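Local coordinates for dihydrofolate reductase (Moritella profunda, PDB 3IA5), which catalyses the NADPH-dependent reduction of 7,8-dihydrofolate to 5,6,7,8-tetrahydrofolate, a step that is probably central to folate metabolism and DNA precursor synthesis, at residues H24-L29 with D147-N152; M1-I6 with L93-G98; W135-H140 with S156-V161. One frame throughout, in Å; residues are numbered along the deposited sequence.

Interaction 1 (H24-L29 with D147-N152); sequences HLPAEL and DKNPHN
Lys148 meets Pro26 where the loop between the last two strands of the dihydrofolate reductase fold, known in this family as the GH loop, lies against the start of helix 27-36. The contact on the lysine is its backbone. Lys148 O sits 3.4 Å from Pro26 CD. The amides of Lys148 and Asn149 both donate to Asp146 OD1, within the same loop.

Asn149 carries the contact. Its CG stands beside the backbone N (chi1 -53°), which swings the amide across to the helix start. Ala27 N donates to Asn149 OD1 at 2.8 Å, in a fairly straight bond (N-H...acceptor angle 164°). The donor comes in from one side of the oxygen, with a C=O...donor angle of 137°, and somewhat out of the carbonyl plane. Pro26 N is also near this oxygen but has no hydrogen to give. The next amides, Glu28 and Leu29, turn inward to Leu25 O and Pro26 O, so the loop serves an amide ahead of these turns. Ala27 CB packs 3.2 Å from the same Asn149 OD1. Nearer the backbone, Asn149 CB touches Leu25 CD1 at 3.7 Å, the two side chains crossing at about a right angle. Leu25 is also covered by Ile117 and Tyr153. A leucine in place of Asn149 would probably leave Ala27 N-H without this acceptor and set the loop freer to move off the helix.

Pro150 follows, with its CD 3.3 Å from His24 O. His151 then turns back toward Leu25, its CB 4.0 Å from Leu25 CD1. Its ring presents an edge to the other segment, with His151 CD2 lying 3.7 Å from His24 O.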
loop_
_atom_site.group_PDB
_atom_site.type_symbol
_atom_site.label_atom_id
_atom_site.label_comp_id
_atom_site.label_asym_id
_atom_site.label_seq_id
_atom_site.Cartn_x
_atom_site.Cartn_y
_atom_site.Cartn_z
ATOM N N HIS A 24 1.795 10.652 -12.965
ATOM C CA HIS A 24 2.993 9.919 -13.367
ATOM C C HIS A 24 4.076 10.085 -12.319
ATOM O O HIS A 24 4.425 11.211 -11.966
ATOM C CB HIS A 24 3.523 10.425 -14.714
ATOM C CG HIS A 24 2.563 10.233 -15.837
ATOM N ND1 HIS A 24 2.252 8.990 -16.341
ATOM C CD2 HIS A 24 1.825 11.124 -16.541
ATOM C CE1 HIS A 24 1.367 9.121 -17.310
ATOM N NE2 HIS A 24 1.083 10.405 -17.447
ATOM N N LEU A 25 4.577 8.973 -11.796
ATOM C CA LEU A 25 5.671 8.992 -10.823
ATOM C C LEU A 25 6.277 7.592 -10.703
ATOM O O LEU A 25 6.039 6.892 -9.727
ATOM C CB LEU A 25 5.219 9.487 -9.444
ATOM C CG LEU A 25 6.390 10.056 -8.612
ATOM C CD1 LEU A 25 6.487 11.591 -8.698
ATOM C CD2 LEU A 25 6.342 9.601 -7.154
ATOM N N PRO A 26 7.040 7.182 -11.719
ATOM C CA PRO A 26 7.626 5.837 -11.802
ATOM C C PRO A 26 8.494 5.556 -10.582
ATOM O O PRO A 26 8.610 4.405 -10.195
ATOM C CB PRO A 26 8.472 5.888 -13.076
ATOM C CG PRO A 26 7.837 6.992 -13.913
ATOM C CD PRO A 26 7.259 7.984 -12.936
ATOM N N ALA A 27 9.029 6.590 -9.946
ATOM C CA ALA A 27 9.797 6.406 -8.703
ATOM C C ALA A 27 9.035 5.673 -7.575
ATOM O O ALA A 27 9.658 5.016 -6.728
ATOM C CB ALA A 27 10.292 7.747 -8.188
ATOM N N GLU A 28 7.705 5.824 -7.542
ATOM C CA GLU A 28 6.888 5.178 -6.512
ATOM C C GLU A 28 7.057 3.654 -6.527
ATOM O O GLU A 28 7.007 2.996 -5.479
ATOM C CB GLU A 28 5.384 5.555 -6.639
ATOM C CG GLU A 28 4.590 4.680 -7.592
ATOM C CD GLU A 28 3.145 5.182 -7.792
ATOM O OE1 GLU A 28 2.288 4.484 -8.381
ATOM O OE2 GLU A 28 2.864 6.298 -7.365
ATOM N N LEU A 29 7.266 3.105 -7.713
ATOM C CA LEU A 29 7.400 1.679 -7.854
ATOM C C LEU A 29 8.743 1.227 -7.301
ATOM O O LEU A 29 8.844 0.140 -6.741
ATOM C CB LEU A 29 7.210 1.239 -9.312
ATOM C CG LEU A 29 5.848 1.627 -9.895
ATOM C CD1 LEU A 29 5.739 1.221 -11.379
ATOM C CD2 LEU A 29 4.706 1.036 -9.075
ATOM N N ASP A 147 13.597 14.020 -14.486
ATOM C CA ASP A 147 13.276 13.824 -15.892
ATOM C C ASP A 147 12.098 12.876 -16.091
ATOM O O ASP A 147 11.362 12.959 -17.089
ATOM C CB ASP A 147 14.507 13.293 -16.628
ATOM N N LYS A 148 11.921 11.974 -15.134
ATOM C CA LYS A 148 10.892 10.959 -15.262
ATOM C C LYS A 148 9.771 11.169 -14.247
ATOM O O LYS A 148 8.654 10.678 -14.453
ATOM C CB LYS A 148 11.520 9.569 -15.132
ATOM C CG LYS A 148 12.667 9.362 -16.118
ATOM C CD LYS A 148 13.627 8.270 -15.684
ATOM C CE LYS A 148 12.958 6.897 -15.688
ATOM N NZ LYS A 148 13.889 5.810 -15.201
ATOM N N ASN A 149 10.080 11.902 -13.169
ATOM C CA ASN A 149 9.123 12.152 -12.091
ATOM C C ASN A 149 8.787 13.630 -11.947
ATOM O O ASN A 149 9.487 14.363 -11.248
ATOM C CB ASN A 149 9.624 11.578 -10.748
ATOM C CG ASN A 149 9.995 10.112 -10.859
ATOM O OD1 ASN A 149 9.139 9.240 -10.742
ATOM N ND2 ASN A 149 11.287 9.832 -11.100
ATOM N N PRO A 150 7.690 14.063 -12.585
ATOM C CA PRO A 150 7.366 15.486 -12.731
ATOM C C PRO A 150 6.937 16.189 -11.439
ATOM O O PRO A 150 6.608 17.350 -11.494
ATOM C CB PRO A 150 6.191 15.501 -13.719
ATOM C CG PRO A 150 5.830 14.068 -14.002
ATOM C CD PRO A 150 6.705 13.164 -13.212
ATOM N N HIS A 151 6.935 15.498 -10.308
ATOM C CA HIS A 151 6.536 16.096 -9.050
ATOM C C HIS A 151 7.643 15.889 -8.036
ATOM O O HIS A 151 8.410 14.948 -8.165
ATOM C CB HIS A 151 5.245 15.427 -8.546
ATOM C CG HIS A 151 4.143 15.446 -9.565
ATOM N ND1 HIS A 151 3.502 16.601 -9.939
ATOM C CD2 HIS A 151 3.631 14.447 -10.326
ATOM C CE1 HIS A 151 2.610 16.311 -10.885
ATOM N NE2 HIS A 151 2.677 15.020 -11.137
ATOM N N ASN A 152 7.730 16.771 -7.053
ATOM C CA ASN A 152 8.463 16.464 -5.841
ATOM C C ASN A 152 7.633 15.435 -5.060
ATOM O O ASN A 152 6.392 15.409 -5.157
ATOM C CB ASN A 152 8.661 17.711 -4.970
ATOM C CG ASN A 152 9.444 18.827 -5.686
ATOM O OD1 ASN A 152 10.296 18.570 -6.542
ATOM N ND2 ASN A 152 9.130 20.059 -5.349
#

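Interaction 2 (M1-I6 with L93-G98). With PO4 (phosphate ion), chain C.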
loop_
_atom_site.group_PDB
_atom_site.type_symbol
_atom_site.label_atom_id
_atom_site.label_comp_id
_atom_site.label_asym_id
_atom_site.label_seq_id
_atom_site.Cartn_x
_atom_site.Cartn_y
_atom_site.Cartn_z
ATOM N N MET A 1 3.370 -10.079 14.941
ATOM C CA MET A 1 3.642 -9.584 13.594
ATOM C C MET A 1 3.182 -8.136 13.477
ATOM O O MET A 1 2.123 -7.765 13.983
ATOM C CB MET A 1 2.915 -10.399 12.530
ATOM C CG MET A 1 3.427 -10.164 11.091
ATOM S SD MET A 1 2.457 -11.162 9.931
ATOM C CE MET A 1 2.886 -12.825 10.476
ATOM N N ILE A 2 3.994 -7.343 12.798
ATOM C CA ILE A 2 3.626 -5.974 12.462
ATOM C C ILE A 2 2.708 -5.941 11.221
ATOM O O ILE A 2 2.997 -6.574 10.213
ATOM C CB ILE A 2 4.906 -5.122 12.207
ATOM C CG1 ILE A 2 5.794 -5.129 13.464
ATOM C CG2 ILE A 2 4.547 -3.694 11.779
ATOM C CD1 ILE A 2 7.206 -4.609 13.211
ATOM N N VAL A 3 1.604 -5.214 11.318
ATOM C CA VAL A 3 0.729 -4.983 10.163
ATOM C C VAL A 3 0.990 -3.572 9.620
ATOM O O VAL A 3 0.771 -2.595 10.322
ATOM C CB VAL A 3 -0.776 -5.086 10.540
ATOM C CG1 VAL A 3 -1.651 -4.656 9.352
ATOM C CG2 VAL A 3 -1.124 -6.509 11.022
ATOM N N SER A 4 1.477 -3.499 8.387
ATOM C CA SER A 4 1.775 -2.235 7.753
ATOM C C SER A 4 0.905 -2.024 6.516
ATOM O O SER A 4 0.468 -2.991 5.891
ATOM C CB SER A 4 3.255 -2.202 7.345
ATOM O OG SER A 4 4.084 -2.280 8.487
ATOM N N MET A 5 0.658 -0.757 6.171
ATOM C CA MET A 5 0.002 -0.425 4.900
ATOM C C MET A 5 0.930 0.441 4.056
ATOM O O MET A 5 1.645 1.278 4.591
ATOM C CB MET A 5 -1.355 0.264 5.139
ATOM C CG MET A 5 -2.218 -0.445 6.198
ATOM S SD MET A 5 -4.002 -0.314 5.970
ATOM C CE MET A 5 -4.236 1.484 6.106
ATOM N N ILE A 6 0.940 0.227 2.748
ATOM C CA ILE A 6 1.763 1.037 1.890
ATOM C C ILE A 6 0.938 1.607 0.726
ATOM O O ILE A 6 0.167 0.902 0.097
ATOM C CB ILE A 6 3.057 0.301 1.398
ATOM C CG1 ILE A 6 3.878 1.223 0.469
ATOM C CG2 ILE A 6 2.742 -1.036 0.693
ATOM C CD1 ILE A 6 5.305 0.706 0.249
ATOM N N LEU A 93 3.820 -7.860 7.745
ATOM C CA LEU A 93 2.973 -8.064 6.590
ATOM C C LEU A 93 2.693 -6.685 5.955
ATOM O O LEU A 93 2.453 -5.716 6.680
ATOM C CB LEU A 93 1.710 -8.718 7.123
ATOM C CG LEU A 93 0.408 -8.742 6.377
ATOM C CD1 LEU A 93 -0.431 -9.869 6.926
ATOM C CD2 LEU A 93 -0.270 -7.406 6.548
ATOM N N MET A 94 2.712 -6.602 4.617
ATOM C CA MET A 94 2.514 -5.337 3.892
ATOM C C MET A 94 1.190 -5.277 3.125
ATOM O O MET A 94 0.972 -5.998 2.133
ATOM C CB MET A 94 3.659 -5.091 2.904
ATOM C CG MET A 94 5.027 -5.047 3.530
ATOM S SD MET A 94 5.395 -3.621 4.590
ATOM C CE MET A 94 5.489 -2.327 3.370
ATOM N N ILE A 95 0.310 -4.398 3.572
ATOM C CA ILE A 95 -0.967 -4.278 2.930
ATOM C C ILE A 95 -0.815 -3.297 1.764
ATOM O O ILE A 95 -0.478 -2.115 1.992
ATOM C CB ILE A 95 -2.013 -3.782 3.925
ATOM C CG1 ILE A 95 -2.380 -4.879 4.948
ATOM C CG2 ILE A 95 -3.223 -3.237 3.173
ATOM C CD1 ILE A 95 -3.131 -4.326 6.117
ATOM N N ILE A 96 -1.069 -3.761 0.534
ATOM C CA ILE A 96 -0.820 -2.897 -0.631
ATOM C C ILE A 96 -2.045 -2.253 -1.329
ATOM O O ILE A 96 -1.913 -1.763 -2.445
ATOM C CB ILE A 96 0.084 -3.577 -1.698
ATOM C CG1 ILE A 96 -0.711 -4.642 -2.471
ATOM C CG2 ILE A 96 1.335 -4.140 -1.056
ATOM C CD1 ILE A 96 -0.028 -5.132 -3.734
ATOM N N GLY A 97 -3.209 -2.256 -0.690
ATOM C CA GLY A 97 -4.423 -1.720 -1.315
ATOM C C GLY A 97 -5.385 -2.778 -1.872
ATOM O O GLY A 97 -5.086 -3.953 -1.779
ATOM N N GLY A 98 -6.512 -2.385 -2.476
ATOM C CA GLY A 98 -6.857 -1.005 -2.777
ATOM C C GLY A 98 -7.576 -0.272 -1.664
ATOM O O GLY A 98 -7.399 -0.572 -0.478
HETATM P P PO4 C . -9.372 -3.837 -4.195
HETATM O O1 PO4 C . -7.957 -4.288 -4.387
HETATM O O2 PO4 C . -9.565 -2.606 -5.058
HETATM O O3 PO4 C . -10.298 -4.972 -4.608
HETATM O O4 PO4 C . -9.652 -3.387 -2.780
#
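Met94 CG lies beside its own backbone N (chi1 -58°), and further bends at chi2 and chi3 curl the chain over the neighbouring strand. Met94 SD thereby reaches Ser4 CB at 3.8 Å, and CE comes to Ile6 CG2. On the other face, Val3 points CG1 away from its backbone N (chi1 173°) and meets Ile95 CD1 at 3.6 Å. Met5 lies alongside Ile95, its CG 4.0 Å from Ile95 CD1. Leu93 packs beside Val3, and its CB touches Met1 SD, the Met1 and Leu93 side chains crossing at about a right angle.

These are adjacent parallel strands in the middle of the mixed sheet of the dihydrofolate reductase fold. Leu93 N and Ile95 N donate to Ile2 O and Ser4 O. Leu93 O accepts from Ser4 N, and Ile95 O from Ile6 N at 2.8 Å. Ser4 OG is bonded to Glu92.

Past the strand, a cis peptide joins Gly97 to Gly98, which lies at the N-cap position of helix 99-105. Gly98 N bonds PO4 O1 at 3.1 Å and, weakly, PO4 O4. Asn46 N and Thr47 N hold the same phosphate. All three residues bind NADPH, so the ion probably occupies a cofactor phosphate position.

Interaction 3 (W135-H140 with S156-V161); sequences WQEIEH and SLLERV
Ile138 breaks the register opposite Leu157: a beta bulge shifts the pairing by one residue between Glu137 and Glu139. Ile138 N still bonds Leu157 O at 2.9 Å, while Leu157 N donates to Glu139 O at 3.0 Å. The bulge directs the Ile138 side chain across the neighbouring strand. There Ile138 CD1 lies 3.6 Å from Glu159 CB and also touches Leu157 CG.

Before the bulge the strands pair as in a regular antiparallel hairpin. Gln136 and Glu159 form a hydrogen-bonded pair, with both N-H...O bonds short. Trp135 and Arg160 form a non-hydrogen-bonded pair next to it. Arg160 CG is turned anti to its N (chi1 -176°), and a bend at chi2 carries CD over one face of the indole. Arg160 CD stands 4.0 Å from the centroid of the Trp135 six-membered ring, a CH-pi contact. The guanidinium is turned well away from the ring plane, by 58°, and makes a cation-pi contact with Tyr133. Trp135 NE1 gives its hydrogen to Tyr130 O.

On the same side of the sheet as Trp135, Glu137 OE2 accepts from Ser156 OG at 2.8 Å through its anti lone pair. Arg154 forms a salt bridge with the same OE2, so this oxygen is gripped by two partners. His140 ND1 adds only a weak bond to Glu137 OE1.

Within this chain strand 135-143 is an outer edge of the sheet. Strand 153-160 lies between it and strand 111-117, with backbone hydrogen bonds between Ser156 and Leu114 and between Leu158 and Leu112, while Glu159 forms a salt bridge with Arg111.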
loop_
_atom_site.group_PDB
_atom_site.type_symbol
_atom_site.label_atom_id
_atom_site.label_comp_id
_atom_site.label_asym_id
_atom_site.label_seq_id
_atom_site.Cartn_x
_atom_site.Cartn_y
_atom_site.Cartn_z
ATOM N N TRP A 135 0.462 9.125 15.622
ATOM C CA TRP A 135 1.602 8.528 14.901
ATOM C C TRP A 135 2.928 9.241 15.170
ATOM O O TRP A 135 2.947 10.447 15.306
ATOM C CB TRP A 135 1.359 8.603 13.381
ATOM C CG TRP A 135 0.073 7.977 12.950
ATOM C CD1 TRP A 135 -1.148 8.584 12.858
ATOM C CD2 TRP A 135 -0.122 6.615 12.554
ATOM N NE1 TRP A 135 -2.091 7.685 12.438
ATOM C CE2 TRP A 135 -1.489 6.463 12.248
ATOM C CE3 TRP A 135 0.732 5.497 12.440
ATOM C CZ2 TRP A 135 -2.032 5.251 11.830
ATOM C CZ3 TRP A 135 0.188 4.295 12.039
ATOM C CH2 TRP A 135 -1.186 4.188 11.719
ATOM N N GLN A 136 4.034 8.489 15.215
ATOM C CA GLN A 136 5.373 9.061 15.117
ATOM C C GLN A 136 5.997 8.748 13.764
ATOM O O GLN A 136 5.771 7.681 13.172
ATOM C CB GLN A 136 6.301 8.533 16.228
ATOM C CG GLN A 136 5.936 8.962 17.637
ATOM C CD GLN A 136 6.861 10.036 18.235
ATOM O OE1 GLN A 136 7.356 10.929 17.533
ATOM N NE2 GLN A 136 7.075 9.956 19.551
ATOM N N GLU A 137 6.800 9.680 13.266
ATOM C CA GLU A 137 7.539 9.424 12.044
ATOM C C GLU A 137 8.883 8.787 12.400
ATOM O O GLU A 137 9.669 9.356 13.126
ATOM C CB GLU A 137 7.755 10.705 11.246
ATOM C CG GLU A 137 8.101 10.466 9.756
ATOM C CD GLU A 137 8.263 11.766 8.967
ATOM O OE1 GLU A 137 9.101 12.599 9.354
ATOM O OE2 GLU A 137 7.560 11.952 7.962
ATOM N N ILE A 138 9.098 7.580 11.908
ATOM C CA ILE A 138 10.332 6.843 12.095
ATOM C C ILE A 138 11.384 7.355 11.105
ATOM O O ILE A 138 12.591 7.371 11.391
ATOM C CB ILE A 138 10.080 5.334 11.801
ATOM C CG1 ILE A 138 9.093 4.758 12.792
ATOM C CG2 ILE A 138 11.392 4.499 11.881
ATOM C CD1 ILE A 138 8.826 3.297 12.515
ATOM N N GLU A 139 10.917 7.743 9.917
ATOM C CA GLU A 139 11.828 8.193 8.892
ATOM C C GLU A 139 11.125 8.913 7.759
ATOM O O GLU A 139 9.905 8.740 7.527
ATOM C CB GLU A 139 12.623 7.010 8.331
ATOM C CG GLU A 139 11.818 6.133 7.396
ATOM C CD GLU A 139 12.686 5.350 6.424
ATOM O OE1 GLU A 139 13.173 5.928 5.435
ATOM O OE2 GLU A 139 12.864 4.142 6.636
ATOM N N HIS A 140 11.907 9.705 7.036
ATOM C CA HIS A 140 11.432 10.281 5.775
ATOM C C HIS A 140 12.570 10.493 4.806
ATOM O O HIS A 140 13.731 10.595 5.210
ATOM C CB HIS A 140 10.661 11.586 6.003
ATOM C CG HIS A 140 11.503 12.706 6.526
ATOM N ND1 HIS A 140 11.673 12.947 7.875
ATOM C CD2 HIS A 140 12.223 13.659 5.885
ATOM C CE1 HIS A 140 12.459 13.988 8.036
ATOM N NE2 HIS A 140 12.796 14.450 6.844
ATOM N N SER A 156 7.468 8.688 3.700
ATOM C CA SER A 156 7.358 8.772 5.142
ATOM C C SER A 156 6.885 7.420 5.720
ATOM O O SER A 156 6.017 6.756 5.156
ATOM C CB SER A 156 6.438 9.917 5.560
ATOM O OG SER A 156 6.114 9.803 6.927
ATOM N N LEU A 157 7.539 6.994 6.797
ATOM C CA LEU A 157 7.139 5.822 7.569
ATOM C C LEU A 157 6.640 6.295 8.916
ATOM O O LEU A 157 7.417 6.740 9.744
ATOM C CB LEU A 157 8.321 4.873 7.754
ATOM C CG LEU A 157 8.169 3.554 8.553
ATOM C CD1 LEU A 157 6.981 2.742 8.134
ATOM C CD2 LEU A 157 9.432 2.728 8.399
ATOM N N LEU A 158 5.330 6.211 9.107
ATOM C CA LEU A 158 4.677 6.465 10.379
ATOM C C LEU A 158 4.496 5.188 11.247
ATOM O O LEU A 158 4.160 4.080 10.747
ATOM C CB LEU A 158 3.320 7.113 10.115
ATOM C CG LEU A 158 3.310 8.386 9.247
ATOM C CD1 LEU A 158 1.894 8.970 9.119
ATOM C CD2 LEU A 158 4.257 9.419 9.868
ATOM N N GLU A 159 4.703 5.346 12.545
ATOM C CA GLU A 159 4.426 4.265 13.485
ATOM C C GLU A 159 3.357 4.714 14.474
ATOM O O GLU A 159 3.367 5.845 14.954
ATOM C CB GLU A 159 5.684 3.757 14.218
ATOM C CG GLU A 159 5.487 2.292 14.743
ATOM C CD GLU A 159 6.762 1.626 15.262
ATOM O OE1 GLU A 159 7.183 1.929 16.405
ATOM O OE2 GLU A 159 7.331 0.787 14.531
ATOM N N ARG A 160 2.420 3.824 14.749
ATOM C CA ARG A 160 1.322 4.135 15.663
ATOM C C ARG A 160 1.834 4.289 17.097
ATOM O O ARG A 160 2.738 3.571 17.514
ATOM C CB ARG A 160 0.296 3.011 15.610
ATOM C CG ARG A 160 -0.927 3.269 16.448
ATOM C CD ARG A 160 -2.035 3.913 15.646
ATOM N NE ARG A 160 -3.302 3.400 16.154
ATOM C CZ ARG A 160 -4.040 2.467 15.560
ATOM N NH1 ARG A 160 -3.699 1.949 14.361
ATOM N NH2 ARG A 160 -5.158 2.095 16.145
ATOM N N VAL A 161 1.259 5.224 17.846
ATOM C CA VAL A 161 1.716 5.509 19.206
ATOM C C VAL A 161 0.695 5.124 20.285
ATOM O O VAL A 161 -0.529 5.212 20.076
ATOM C CB VAL A 161 2.135 7.004 19.330
ATOM C CG1 VAL A 161 2.298 7.443 20.800
ATOM C CG2 VAL A 161 3.428 7.236 18.558
#

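In the fold
The chain starts in the central strand 2-9, and interaction 2 closes the first long loop when strand 92-95 comes to lie beside it. Segment 24-29 falls inside that loop, but its partner 147-152 comes much later, so interactions 1 and 2 cross. Interaction 3 is a short hairpin closure, opening only after interaction 2 has closed. Its turn contains 147-152, so interactions 1 and 3 cross as well. Interactions 2 and 3 belong to the same sheet, their centres about 14 Å apart, with strand 111-117 between the two pairs. Interaction 1 ties the hairpin's connecting loop back to the start of helix 27-36.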